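Local coordinates for BB0689 (Borrelia burgdorferi, PDB 4D53), which is of unknown molecular function but belongs to the bacterial CAP superfamily and sits on the outer surface of the Lyme disease spirochaete as a lipoprotein, at residues I7-D12 with G114-K119; E39-E44 with Q66-Y71; F75-E80 with T108-I113; E80-G85 with I126-F131. All coordinates share one frame; numbering follows the deposited sequence.

Contact 1: residues I7-D12 with G114-K119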
loop_
_atom_site.group_PDB
_atom_site.type_symbol
_atom_site.label_atom_id
_atom_site.label_comp_id
_atom_site.label_asym_id
_atom_site.label_seq_id
_atom_site.Cartn_x
_atom_site.Cartn_y
_atom_site.Cartn_z
ATOM N N ILE A 7 -11.130 9.587 8.577
ATOM C CA ILE A 7 -10.583 10.901 8.301
ATOM C C ILE A 7 -10.027 10.940 6.897
ATOM O O ILE A 7 -9.461 9.949 6.412
ATOM C CB ILE A 7 -9.570 11.250 9.382
ATOM C CG1 ILE A 7 -10.298 11.250 10.724
ATOM C CG2 ILE A 7 -8.811 12.535 9.080
ATOM C CD1 ILE A 7 -9.372 11.203 11.918
ATOM N N ASP A 8 -10.146 12.090 6.195
ATOM C CA ASP A 8 -9.640 12.162 4.798
ATOM C C ASP A 8 -8.123 12.040 4.839
ATOM O O ASP A 8 -7.492 12.814 5.469
ATOM C CB ASP A 8 -10.038 13.542 4.150
ATOM C CG ASP A 8 -9.748 13.637 2.688
ATOM O OD1 ASP A 8 -8.779 13.086 2.194
ATOM O OD2 ASP A 8 -10.562 14.276 1.951
ATOM N N THR A 9 -7.507 11.168 4.055
ATOM C CA THR A 9 -6.032 11.089 4.074
ATOM C C THR A 9 -5.521 11.285 2.632
ATOM O O THR A 9 -4.438 10.813 2.250
ATOM C CB THR A 9 -5.635 9.687 4.567
ATOM O OG1 THR A 9 -6.319 8.722 3.800
ATOM C CG2 THR A 9 -6.030 9.556 5.942
ATOM N N LYS A 10 -6.309 11.924 1.773
ATOM C CA LYS A 10 -5.831 12.101 0.401
ATOM C C LYS A 10 -4.494 12.787 0.348
ATOM O O LYS A 10 -3.595 12.385 -0.449
ATOM C CB LYS A 10 -6.839 12.910 -0.460
ATOM C CG LYS A 10 -6.549 12.794 -1.936
ATOM C CD LYS A 10 -7.660 13.477 -2.736
ATOM C CE LYS A 10 -7.401 13.411 -4.232
ATOM N NZ LYS A 10 -8.029 14.627 -4.834
ATOM N N GLU A 11 -4.352 13.848 1.128
ATOM C CA GLU A 11 -3.134 14.595 1.129
ATOM C C GLU A 11 -1.942 13.780 1.706
ATOM O O GLU A 11 -0.784 13.838 1.179
ATOM C CB GLU A 11 -3.312 15.897 1.876
ATOM C CG GLU A 11 -2.119 16.812 1.805
ATOM C CD GLU A 11 -1.788 17.268 0.375
ATOM O OE1 GLU A 11 -2.731 17.579 -0.433
ATOM O OE2 GLU A 11 -0.559 17.261 0.064
ATOM N N ASP A 12 -2.243 12.966 2.706
ATOM C CA ASP A 12 -1.226 12.053 3.250
ATOM C C ASP A 12 -0.676 11.163 2.181
ATOM O O ASP A 12 0.556 11.020 2.109
ATOM C CB ASP A 12 -1.830 11.201 4.412
ATOM C CG ASP A 12 -2.329 12.030 5.580
ATOM O OD1 ASP A 12 -1.927 13.208 5.668
ATOM O OD2 ASP A 12 -2.937 11.453 6.522
ATOM N N GLY A 114 -0.474 1.769 -5.934
ATOM C CA GLY A 114 -1.654 2.372 -5.401
ATOM C C GLY A 114 -1.793 2.039 -3.917
ATOM O O GLY A 114 -1.566 0.907 -3.512
ATOM N N GLY A 115 -2.137 3.029 -3.130
ATOM C CA GLY A 115 -2.282 2.795 -1.685
ATOM C C GLY A 115 -3.326 3.587 -1.026
ATOM O O GLY A 115 -4.032 4.455 -1.661
ATOM N N TYR A 116 -3.437 3.379 0.259
ATOM C CA TYR A 116 -4.481 4.043 1.069
ATOM C C TYR A 116 -4.012 4.082 2.514
ATOM O O TYR A 116 -3.349 3.118 2.995
ATOM C CB TYR A 116 -5.844 3.317 0.914
ATOM C CG TYR A 116 -6.976 4.014 1.698
ATOM C CD1 TYR A 116 -7.556 5.232 1.226
ATOM C CD2 TYR A 116 -7.387 3.554 2.937
ATOM C CE1 TYR A 116 -8.553 5.904 1.956
ATOM C CE2 TYR A 116 -8.396 4.215 3.649
ATOM C CZ TYR A 116 -8.949 5.395 3.157
ATOM O OH TYR A 116 -9.919 6.004 3.944
ATOM N N ARG A 117 -4.344 5.156 3.210
ATOM C CA ARG A 117 -4.155 5.304 4.622
ATOM C C ARG A 117 -5.528 5.386 5.296
ATOM O O ARG A 117 -6.299 6.313 5.064
ATOM C CB ARG A 117 -3.288 6.478 4.998
ATOM C CG ARG A 117 -2.946 6.558 6.481
ATOM C CD ARG A 117 -2.470 7.912 6.941
ATOM N NE ARG A 117 -1.817 7.880 8.251
ATOM C CZ ARG A 117 -1.133 8.895 8.815
ATOM N NH1 ARG A 117 -1.069 10.098 8.259
ATOM N NH2 ARG A 117 -0.521 8.756 9.983
ATOM N N LEU A 118 -5.816 4.398 6.122
ATOM C CA LEU A 118 -7.003 4.426 7.048
ATOM C C LEU A 118 -6.664 5.061 8.351
ATOM O O LEU A 118 -5.727 4.670 9.069
ATOM C CB LEU A 118 -7.555 3.010 7.228
ATOM C CG LEU A 118 -8.651 2.955 8.301
ATOM C CD1 LEU A 118 -9.909 3.631 7.760
ATOM C CD2 LEU A 118 -8.904 1.503 8.580
ATOM N N LYS A 119 -7.315 6.211 8.652
ATOM C CA LYS A 119 -7.081 6.896 9.902
ATOM C C LYS A 119 -8.457 7.233 10.449
ATOM O O LYS A 119 -9.343 7.726 9.698
ATOM C CB LYS A 119 -6.222 8.068 9.611
ATOM C CG LYS A 119 -5.564 8.717 10.751
ATOM C CD LYS A 119 -4.672 9.830 10.253
ATOM C CE LYS A 119 -4.321 10.630 11.494
ATOM N NZ LYS A 119 -3.443 11.796 11.245
HETATM O O HOH W 1 -9.125 7.175 6.477
#
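T9 and D12, at the start of helix 10-26, meet R117 on strand 112-119, one of the places where the first helix of this α-β-α CAP domain is tied to its central sheet. The hydroxyl of T9 gives the shortest bond, OG1 donating to R117 O at 2.7 Å in the carbonyl plane, on a lone pair. It reaches that oxygen because chi1 of 52° sets OG1 between the backbone N and the carbonyl carbon, leaving CG2 to rest on K119 CB at 4.0 Å. Farther back along the chain, I7 N donates to K119 O at 2.8 Å, extending the attachment to the end of the strand. D12 forms a salt bridge with the extended R117: its OD2 lies 2.9 Å from NH1 at the edge of the guanidinium, tilted 22° from its plane, whereas the arginine approaches from above the carboxylate, 69° out of plane. The other terminal nitrogen of R117, NH2, holds D125 in a second salt bridge, so the guanidinium is gripped by two acids and its rotation is restricted. One face of it carries the aliphatic chain of K119, with CD 3.9 Å above its centre. Before the helix, D8 OD1 accepts from K10 N in an Asx turn that brackets T9. A water accepts from K119 N and lies 2.8 Å from I7 O and 2.9 Å from Y116 OH.

Contact 2: residues E39-E44 with Q66-Y71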
loop_
_atom_site.group_PDB
_atom_site.type_symbol
_atom_site.label_atom_id
_atom_site.label_comp_id
_atom_site.label_asym_id
_atom_site.label_seq_id
_atom_site.Cartn_x
_atom_site.Cartn_y
_atom_site.Cartn_z
ATOM N N GLU A 39 -5.420 1.520 -6.042
ATOM C CA GLU A 39 -5.891 2.378 -4.968
ATOM C C GLU A 39 -7.223 1.865 -4.355
ATOM O O GLU A 39 -7.413 1.903 -3.141
ATOM C CB GLU A 39 -6.079 3.827 -5.415
ATOM C CG GLU A 39 -4.756 4.588 -5.516
ATOM C CD GLU A 39 -4.931 6.068 -5.620
ATOM O OE1 GLU A 39 -5.898 6.461 -6.278
ATOM O OE2 GLU A 39 -4.109 6.868 -5.147
ATOM N N LYS A 40 -8.104 1.360 -5.218
ATOM C CA LYS A 40 -9.421 0.860 -4.752
ATOM C C LYS A 40 -9.232 -0.431 -3.925
ATOM O O LYS A 40 -9.812 -0.554 -2.850
ATOM C CB LYS A 40 -10.344 0.579 -5.939
ATOM C CG LYS A 40 -11.759 0.107 -5.556
ATOM C CD LYS A 40 -12.513 -0.713 -6.598
ATOM C CE LYS A 40 -12.527 -0.055 -7.962
ATOM N NZ LYS A 40 -12.991 -1.045 -8.995
ATOM N N VAL A 41 -8.403 -1.336 -4.391
ATOM C CA VAL A 41 -8.133 -2.601 -3.676
ATOM C C VAL A 41 -7.483 -2.291 -2.308
ATOM O O VAL A 41 -7.865 -2.896 -1.320
ATOM C CB VAL A 41 -7.268 -3.545 -4.532
ATOM C CG1 VAL A 41 -6.906 -4.830 -3.812
ATOM C CG2 VAL A 41 -8.016 -3.907 -5.839
ATOM N N ALA A 42 -6.512 -1.371 -2.277
ATOM C CA ALA A 42 -5.818 -1.014 -1.031
ATOM C C ALA A 42 -6.773 -0.417 -0.036
ATOM O O ALA A 42 -6.693 -0.727 1.156
ATOM C CB ALA A 42 -4.657 -0.059 -1.324
ATOM N N LYS A 43 -7.687 0.468 -0.466
ATOM C CA LYS A 43 -8.638 1.042 0.410
ATOM C C LYS A 43 -9.624 0.026 1.016
ATOM O O LYS A 43 -9.853 0.021 2.222
ATOM C CB LYS A 43 -9.428 2.198 -0.270
ATOM C CG LYS A 43 -10.446 2.867 0.643
ATOM C CD LYS A 43 -11.197 4.022 -0.089
ATOM C CE LYS A 43 -12.091 4.811 0.849
ATOM N NZ LYS A 43 -12.771 5.904 0.123
ATOM N N GLU A 44 -10.099 -0.872 0.180
ATOM C CA GLU A 44 -11.074 -1.884 0.643
ATOM C C GLU A 44 -10.443 -2.790 1.676
ATOM O O GLU A 44 -11.037 -3.121 2.723
ATOM C CB GLU A 44 -11.544 -2.726 -0.530
ATOM C CG GLU A 44 -12.471 -1.911 -1.439
ATOM C CD GLU A 44 -13.240 -2.740 -2.501
ATOM O OE1 GLU A 44 -13.161 -4.029 -2.514
ATOM O OE2 GLU A 44 -13.913 -2.020 -3.304
ATOM N N GLN A 66 -5.055 -12.186 -5.414
ATOM C CA GLN A 66 -6.455 -12.529 -5.495
ATOM C C GLN A 66 -7.321 -11.328 -5.233
ATOM O O GLN A 66 -8.332 -11.132 -5.874
ATOM C CB GLN A 66 -6.648 -13.611 -4.449
ATOM C CG GLN A 66 -7.938 -14.319 -4.254
ATOM C CD GLN A 66 -7.734 -15.555 -3.336
ATOM O OE1 GLN A 66 -6.607 -16.109 -3.197
ATOM N NE2 GLN A 66 -8.833 -15.989 -2.703
ATOM N N ARG A 67 -6.930 -10.465 -4.278
ATOM C CA ARG A 67 -7.703 -9.291 -4.000
ATOM C C ARG A 67 -7.682 -8.336 -5.206
ATOM O O ARG A 67 -8.660 -7.684 -5.485
ATOM C CB ARG A 67 -7.182 -8.554 -2.747
ATOM C CG ARG A 67 -7.579 -9.309 -1.508
ATOM C CD ARG A 67 -7.337 -8.592 -0.210
ATOM N NE ARG A 67 -5.937 -8.349 0.032
ATOM C CZ ARG A 67 -5.098 -9.215 0.629
ATOM N NH1 ARG A 67 -5.473 -10.413 1.030
ATOM N NH2 ARG A 67 -3.833 -8.902 0.809
ATOM N N ILE A 68 -6.544 -8.220 -5.871
ATOM C CA ILE A 68 -6.472 -7.368 -7.055
ATOM C C ILE A 68 -7.269 -8.026 -8.227
ATOM O O ILE A 68 -7.985 -7.320 -8.941
ATOM C CB ILE A 68 -5.031 -7.109 -7.507
ATOM C CG1 ILE A 68 -4.283 -6.308 -6.400
ATOM C CG2 ILE A 68 -5.044 -6.296 -8.821
ATOM C CD1 ILE A 68 -2.787 -6.339 -6.502
ATOM N N HIS A 69 -7.154 -9.338 -8.369
ATOM C CA HIS A 69 -7.878 -10.042 -9.464
ATOM C C HIS A 69 -9.374 -9.986 -9.349
ATOM O O HIS A 69 -10.070 -10.225 -10.312
ATOM C CB HIS A 69 -7.469 -11.469 -9.597
ATOM C CG HIS A 69 -6.184 -11.641 -10.293
ATOM N ND1 HIS A 69 -5.547 -12.857 -10.384
ATOM C CD2 HIS A 69 -5.373 -10.739 -10.885
ATOM C CE1 HIS A 69 -4.410 -12.703 -11.034
ATOM N NE2 HIS A 69 -4.278 -11.423 -11.340
ATOM N N LYS A 70 -9.892 -9.611 -8.205
ATOM C CA LYS A 70 -11.321 -9.386 -8.104
ATOM C C LYS A 70 -11.798 -8.239 -8.972
ATOM O O LYS A 70 -12.938 -8.226 -9.394
ATOM C CB LYS A 70 -11.706 -9.134 -6.642
ATOM C CG LYS A 70 -12.992 -8.373 -6.419
ATOM C CD LYS A 70 -13.405 -8.418 -4.946
ATOM C CE LYS A 70 -14.741 -7.727 -4.691
ATOM N NZ LYS A 70 -14.986 -7.649 -3.218
ATOM N N TYR A 71 -10.941 -7.253 -9.214
ATOM C CA TYR A 71 -11.271 -6.163 -10.071
ATOM C C TYR A 71 -10.546 -6.182 -11.369
ATOM O O TYR A 71 -11.038 -5.552 -12.306
ATOM C CB TYR A 71 -10.957 -4.868 -9.399
ATOM C CG TYR A 71 -11.821 -4.671 -8.225
ATOM C CD1 TYR A 71 -13.195 -4.474 -8.390
ATOM C CD2 TYR A 71 -11.309 -4.735 -6.934
ATOM C CE1 TYR A 71 -14.025 -4.313 -7.308
ATOM C CE2 TYR A 71 -12.133 -4.535 -5.835
ATOM C CZ TYR A 71 -13.493 -4.328 -6.032
ATOM O OH TYR A 71 -14.357 -4.189 -4.975
#
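V41 and I68 mark the nearest CA approach of residues 39-44 to 66-71, their CA atoms 6.1 Å apart. V41 fills the middle with both methyls: CG1 touches I68 CG1 at 4.0 Å and also lies against the backbone of R67, while CG2 meets the edge of the Y71 ring, 3.6 Å from CD2. Y71 is the chief partner on its segment, and its ring is held from several directions. K40 crosses it at about a right angle, bent at chi3 (-51°) so that the chain folds over one face. Its CD makes a CH-pi contact 3.8 Å from the ring centroid, and NZ a cation-pi contact at 4.0 Å. K70 CG lies over the opposite face, leaving the ring sandwiched between the aliphatic parts of two lysines. At the phenol end, Y71 OH donates to the syn lone pair of E44 OE1 at 2.7 Å, with carboxylate and ring 78° apart. K70 NZ is near the same oxygen, too far for a salt bridge, yet its charge may favour the ionised form of E44. The guanidinium of R67 turns elsewhere, to T62, the carbonyl of H57 and E80. Beneath this polar rim, V41 and A42 press on L130 of strand 125-134 and I68 rests on F75 and T78 of strand 75-84, so the two helices sit side by side on one face of the sheet.

Contact 3: residues F75-E80 with T108-I113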
loop_
_atom_site.group_PDB
_atom_site.type_symbol
_atom_site.label_atom_id
_atom_site.label_comp_id
_atom_site.label_asym_id
_atom_site.label_seq_id
_atom_site.Cartn_x
_atom_site.Cartn_y
_atom_site.Cartn_z
ATOM N N PHE A 75 -3.344 -8.054 -13.991
ATOM C CA PHE A 75 -2.134 -8.021 -13.166
ATOM C C PHE A 75 -1.560 -9.416 -13.021
ATOM O O PHE A 75 -2.203 -10.324 -12.585
ATOM C CB PHE A 75 -2.412 -7.412 -11.768
ATOM C CG PHE A 75 -2.635 -5.928 -11.770
ATOM C CD1 PHE A 75 -1.565 -5.072 -11.690
ATOM C CD2 PHE A 75 -3.906 -5.396 -11.816
ATOM C CE1 PHE A 75 -1.741 -3.706 -11.700
ATOM C CE2 PHE A 75 -4.118 -4.023 -11.795
ATOM C CZ PHE A 75 -3.032 -3.176 -11.706
ATOM N N ASN A 76 -0.322 -9.581 -13.413
ATOM C CA ASN A 76 0.309 -10.882 -13.326
ATOM C C ASN A 76 1.464 -10.842 -12.380
ATOM O O ASN A 76 2.104 -11.852 -12.172
ATOM C CB ASN A 76 0.777 -11.376 -14.713
ATOM C CG ASN A 76 1.776 -10.435 -15.376
ATOM O OD1 ASN A 76 1.860 -9.261 -15.059
ATOM N ND2 ASN A 76 2.517 -10.956 -16.327
ATOM N N LEU A 77 1.730 -9.697 -11.773
ATOM C CA LEU A 77 2.758 -9.676 -10.743
ATOM C C LEU A 77 2.376 -8.605 -9.759
ATOM O O LEU A 77 2.068 -7.513 -10.197
ATOM C CB LEU A 77 4.059 -9.293 -11.346
ATOM C CG LEU A 77 5.227 -9.855 -10.564
ATOM C CD1 LEU A 77 6.305 -10.245 -11.605
ATOM C CD2 LEU A 77 5.640 -8.826 -9.517
ATOM N N THR A 78 2.437 -8.909 -8.449
ATOM C CA THR A 78 2.048 -7.924 -7.436
ATOM C C THR A 78 2.825 -8.022 -6.113
ATOM O O THR A 78 3.351 -9.112 -5.781
ATOM C CB THR A 78 0.574 -8.060 -7.152
ATOM O OG1 THR A 78 0.163 -6.908 -6.397
ATOM C CG2 THR A 78 0.302 -9.351 -6.365
ATOM N N ARG A 79 2.936 -6.893 -5.380
ATOM C CA ARG A 79 3.474 -6.902 -3.990
ATOM C C ARG A 79 2.610 -6.024 -3.109
ATOM O O ARG A 79 2.020 -5.047 -3.616
ATOM C CB ARG A 79 4.829 -6.309 -3.897
ATOM C CG ARG A 79 5.829 -7.122 -4.701
ATOM C CD ARG A 79 6.888 -6.214 -5.170
ATOM N NE ARG A 79 7.844 -6.910 -6.037
ATOM C CZ ARG A 79 8.731 -7.767 -5.583
ATOM N NH1 ARG A 79 8.759 -8.061 -4.288
ATOM N NH2 ARG A 79 9.634 -8.281 -6.400
ATOM N N GLU A 80 2.655 -6.307 -1.807
ATOM C CA GLU A 80 1.833 -5.574 -0.822
ATOM C C GLU A 80 2.678 -5.276 0.382
ATOM O O GLU A 80 3.372 -6.200 0.900
ATOM C CB GLU A 80 0.650 -6.425 -0.413
ATOM C CG GLU A 80 -0.163 -5.783 0.723
ATOM C CD GLU A 80 -1.407 -6.613 1.048
ATOM O OE1 GLU A 80 -1.299 -7.580 1.863
ATOM O OE2 GLU A 80 -2.487 -6.269 0.494
ATOM N N THR A 108 11.932 -3.677 -9.151
ATOM C CA THR A 108 11.945 -3.315 -10.594
ATOM C C THR A 108 10.976 -4.123 -11.379
ATOM O O THR A 108 10.987 -4.040 -12.600
ATOM C CB THR A 108 13.340 -3.597 -11.246
ATOM O OG1 THR A 108 13.703 -4.968 -11.080
ATOM C CG2 THR A 108 14.299 -2.741 -10.695
ATOM N N ASP A 109 10.127 -4.909 -10.722
ATOM C CA ASP A 109 9.229 -5.814 -11.356
ATOM C C ASP A 109 7.888 -5.165 -11.722
ATOM O O ASP A 109 7.097 -5.826 -12.356
ATOM C CB ASP A 109 8.792 -6.974 -10.474
ATOM C CG ASP A 109 9.855 -7.912 -10.095
ATOM O OD1 ASP A 109 10.993 -7.841 -10.673
ATOM O OD2 ASP A 109 9.470 -8.704 -9.158
ATOM N N THR A 110 7.545 -4.019 -11.132
ATOM C CA THR A 110 6.147 -3.513 -11.180
ATOM C C THR A 110 6.236 -2.145 -11.830
ATOM O O THR A 110 7.274 -1.510 -11.731
ATOM C CB THR A 110 5.482 -3.420 -9.763
ATOM O OG1 THR A 110 6.300 -2.563 -8.951
ATOM C CG2 THR A 110 5.288 -4.770 -9.145
ATOM N N ASP A 111 5.170 -1.669 -12.506
ATOM C CA ASP A 111 5.135 -0.332 -13.006
ATOM C C ASP A 111 4.043 0.537 -12.465
ATOM O O ASP A 111 3.982 1.725 -12.776
ATOM C CB ASP A 111 5.151 -0.264 -14.569
ATOM C CG ASP A 111 4.006 -0.986 -15.219
ATOM O OD1 ASP A 111 3.203 -1.637 -14.551
ATOM O OD2 ASP A 111 3.931 -0.910 -16.459
ATOM N N LYS A 112 3.169 -0.039 -11.648
ATOM C CA LYS A 112 2.031 0.682 -11.073
ATOM C C LYS A 112 2.089 0.582 -9.522
ATOM O O LYS A 112 2.493 -0.421 -9.004
ATOM C CB LYS A 112 0.721 0.025 -11.519
ATOM C CG LYS A 112 0.536 -0.020 -13.048
ATOM C CD LYS A 112 0.531 1.328 -13.706
ATOM C CE LYS A 112 0.486 1.211 -15.247
ATOM N NZ LYS A 112 0.262 2.585 -15.716
ATOM N N ILE A 113 1.581 1.610 -8.864
ATOM C CA ILE A 113 1.437 1.670 -7.414
ATOM C C ILE A 113 0.041 2.216 -7.071
ATOM O O ILE A 113 -0.533 3.090 -7.779
ATOM C CB ILE A 113 2.523 2.569 -6.780
ATOM C CG1 ILE A 113 2.607 2.436 -5.271
ATOM C CG2 ILE A 113 2.405 4.023 -7.176
ATOM C CD1 ILE A 113 3.747 3.214 -4.650
#
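L77 and R79 of strand 75-84 make the close part of this contact with D109, in the loop that leads into strand 112-119. R79 NH2 donates to D109 OD2 at 2.8 Å in a salt bridge, the two side chains crossing at about a right angle. The acid sits at the guanidinium edge, somewhat tilted from its plane, but the nitrogen stands 53° out of the carboxylate plane, and the N-H...O angle is a bent 143°. The extended chain of R79, straight from CG to NE, spans the distance; its NH1 is taken by E103, leaving the guanidinium shared between two acids. Beside the bridge, L77 CD2 packs on D109 CB at 3.8 Å and on the methyl of T110, CG2, at 4.1 Å, giving the charged pair a hydrocarbon flank. The other end is looser. There K112 CB just reaches the edge of the F75 ring, 4.5 Å from CE1, and the lysine then leads away to a salt bridge with E33. F75 is buried, against I68 and L38. Strand 125-134 runs between the two segments: N76 and L77 form a classic beta bulge opposite K133, and D111 and K112 another opposite G132.

Contact 4: residues E80-G85 with I126-F131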
loop_
_atom_site.group_PDB
_atom_site.type_symbol
_atom_site.label_atom_id
_atom_site.label_comp_id
_atom_site.label_asym_id
_atom_site.label_seq_id
_atom_site.Cartn_x
_atom_site.Cartn_y
_atom_site.Cartn_z
ATOM N N GLU A 80 2.655 -6.307 -1.807
ATOM C CA GLU A 80 1.833 -5.574 -0.822
ATOM C C GLU A 80 2.678 -5.276 0.382
ATOM O O GLU A 80 3.372 -6.200 0.900
ATOM C CB GLU A 80 0.650 -6.425 -0.413
ATOM C CG GLU A 80 -0.163 -5.783 0.723
ATOM C CD GLU A 80 -1.407 -6.613 1.048
ATOM O OE1 GLU A 80 -1.299 -7.580 1.863
ATOM O OE2 GLU A 80 -2.487 -6.269 0.494
ATOM N N ILE A 81 2.649 -4.032 0.870
ATOM C CA ILE A 81 3.229 -3.689 2.143
ATOM C C ILE A 81 2.171 -3.045 3.053
ATOM O O ILE A 81 1.370 -2.236 2.557
ATOM C CB ILE A 81 4.486 -2.777 2.023
ATOM C CG1 ILE A 81 4.191 -1.511 1.263
ATOM C CG2 ILE A 81 5.655 -3.516 1.237
ATOM C CD1 ILE A 81 5.302 -0.462 1.088
ATOM N N LEU A 82 2.260 -3.345 4.357
ATOM C CA LEU A 82 1.396 -2.827 5.355
ATOM C C LEU A 82 2.136 -2.120 6.399
ATOM O O LEU A 82 3.308 -2.450 6.670
ATOM C CB LEU A 82 0.601 -4.011 5.966
ATOM C CG LEU A 82 -0.022 -4.995 4.990
ATOM C CD1 LEU A 82 -0.578 -6.204 5.694
ATOM C CD2 LEU A 82 -1.181 -4.319 4.213
ATOM N N ALA A 83 1.477 -1.227 7.119
ATOM C CA ALA A 83 1.970 -0.601 8.316
ATOM C C ALA A 83 0.821 -0.196 9.218
ATOM O O ALA A 83 -0.251 0.117 8.732
ATOM C CB ALA A 83 2.848 0.604 8.056
ATOM N N SER A 84 1.056 -0.230 10.503
ATOM C CA SER A 84 0.071 0.249 11.470
ATOM C C SER A 84 0.680 0.949 12.640
ATOM O O SER A 84 1.724 0.556 13.182
ATOM C CB SER A 84 -0.698 -0.965 11.968
ATOM O OG SER A 84 -1.650 -0.653 12.897
ATOM N N GLY A 85 0.006 2.009 13.085
ATOM C CA GLY A 85 0.452 2.783 14.177
ATOM C C GLY A 85 1.745 3.551 13.946
ATOM O O GLY A 85 2.479 3.829 14.899
ATOM N N ILE A 126 -3.622 2.861 9.530
ATOM C CA ILE A 126 -3.145 1.725 8.743
ATOM C C ILE A 126 -2.770 2.189 7.356
ATOM O O ILE A 126 -3.598 2.849 6.675
ATOM C CB ILE A 126 -4.190 0.628 8.638
ATOM C CG1 ILE A 126 -4.468 0.017 10.055
ATOM C CG2 ILE A 126 -3.753 -0.483 7.700
ATOM C CD1 ILE A 126 -5.584 -1.011 10.068
ATOM N N PHE A 127 -1.631 1.998 6.837
ATOM C CA PHE A 127 -1.173 1.962 5.426
ATOM C C PHE A 127 -1.271 0.607 4.790
ATOM O O PHE A 127 -0.824 -0.455 5.359
ATOM C CB PHE A 127 0.271 2.459 5.339
ATOM C CG PHE A 127 0.441 3.897 5.738
ATOM C CD1 PHE A 127 0.198 4.916 4.833
ATOM C CD2 PHE A 127 0.845 4.230 7.020
ATOM C CE1 PHE A 127 0.352 6.239 5.200
ATOM C CE2 PHE A 127 1.003 5.551 7.391
ATOM C CZ PHE A 127 0.756 6.558 6.481
ATOM N N VAL A 128 -1.924 0.697 3.600
ATOM C CA VAL A 128 -1.813 -0.414 2.650
ATOM C C VAL A 128 -1.247 0.108 1.338
ATOM O O VAL A 128 -1.897 0.988 0.708
ATOM C CB VAL A 128 -3.155 -1.146 2.388
ATOM C CG1 VAL A 128 -3.027 -2.248 1.319
ATOM C CG2 VAL A 128 -3.802 -1.687 3.689
ATOM N N VAL A 129 -0.113 -0.453 0.873
ATOM C CA VAL A 129 0.486 -0.001 -0.416
ATOM C C VAL A 129 0.715 -1.190 -1.298
ATOM O O VAL A 129 1.317 -2.157 -0.893
ATOM C CB VAL A 129 1.711 0.909 -0.249
ATOM C CG1 VAL A 129 2.284 1.342 -1.616
ATOM C CG2 VAL A 129 1.434 2.068 0.697
ATOM N N LEU A 130 0.156 -1.155 -2.510
ATOM C CA LEU A 130 0.234 -2.202 -3.477
ATOM C C LEU A 130 1.068 -1.753 -4.701
ATOM O O LEU A 130 1.020 -0.598 -5.088
ATOM C CB LEU A 130 -1.170 -2.547 -4.006
ATOM C CG LEU A 130 -2.215 -2.970 -2.928
ATOM C CD1 LEU A 130 -3.663 -3.236 -3.459
ATOM C CD2 LEU A 130 -1.727 -4.223 -2.245
ATOM N N PHE A 131 1.753 -2.732 -5.256
ATOM C CA PHE A 131 2.567 -2.587 -6.441
ATOM C C PHE A 131 2.129 -3.653 -7.423
ATOM O O PHE A 131 1.796 -4.820 -7.045
ATOM C CB PHE A 131 4.075 -2.788 -6.148
ATOM C CG PHE A 131 4.642 -1.877 -5.099
ATOM C CD1 PHE A 131 4.434 -2.142 -3.767
ATOM C CD2 PHE A 131 5.381 -0.784 -5.432
ATOM C CE1 PHE A 131 4.899 -1.281 -2.800
ATOM C CE2 PHE A 131 5.907 0.057 -4.489
ATOM C CZ PHE A 131 5.638 -0.161 -3.143
#
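The central sheet of the CAP domain is joined here by an antiparallel strand pair, residues 80-84 against 126-131, with axes 4.6 Å apart. Backbone bonds concentrate at two hydrogen-bonded pairs. I81 N donates to V129 O and V129 N to I81 O, each at 2.9 Å; A83 N donates to F127 O at 3.0 Å, and the return bond from F127 N to A83 O is weak. Between them, L82 CA leans on F127 O at 3.2 Å in a CA-H...O contact. On one face E80, L82, V128 and L130 lie together: L82 CD2 meets V128 CG2 at 3.8 Å, and E80 runs alongside L130 before its carboxylate reaches H57. On the other, I81 has CG1 turned between its backbone N and carbonyl carbon (chi1 56°), which lays it along V129 and brings I81 CD1 to the edge of the F131 ring, 4.0 Å from CE1. Helix 36-52 covers the first face and W95 of helix 91-96 packs on the second, the layering of an α-β-α sandwich.

Overall arrangement
Contact 4 is the centre of the arrangement, about 4 Å from the middle of the chain, and the others are built around it. Contact 1 joins it through the next strand of the sheet, L118 N lying 2.8 Å from I126 O, with the two contact centres about 11 Å apart. Contacts 3 and 4 use successive parts of strand 75-84, and R79 O is 2.8 Å from F131 N. Contacts 1 and 3 use strand 112-119 at its two ends, with centres about 20 Å apart on opposite sides of the chain's centre. Contact 2 lies over the sheet, where the salt bridge of R67 NH2 with E80 OE2, at 3.0 Å, ties helix 64-69 to strand 75-84.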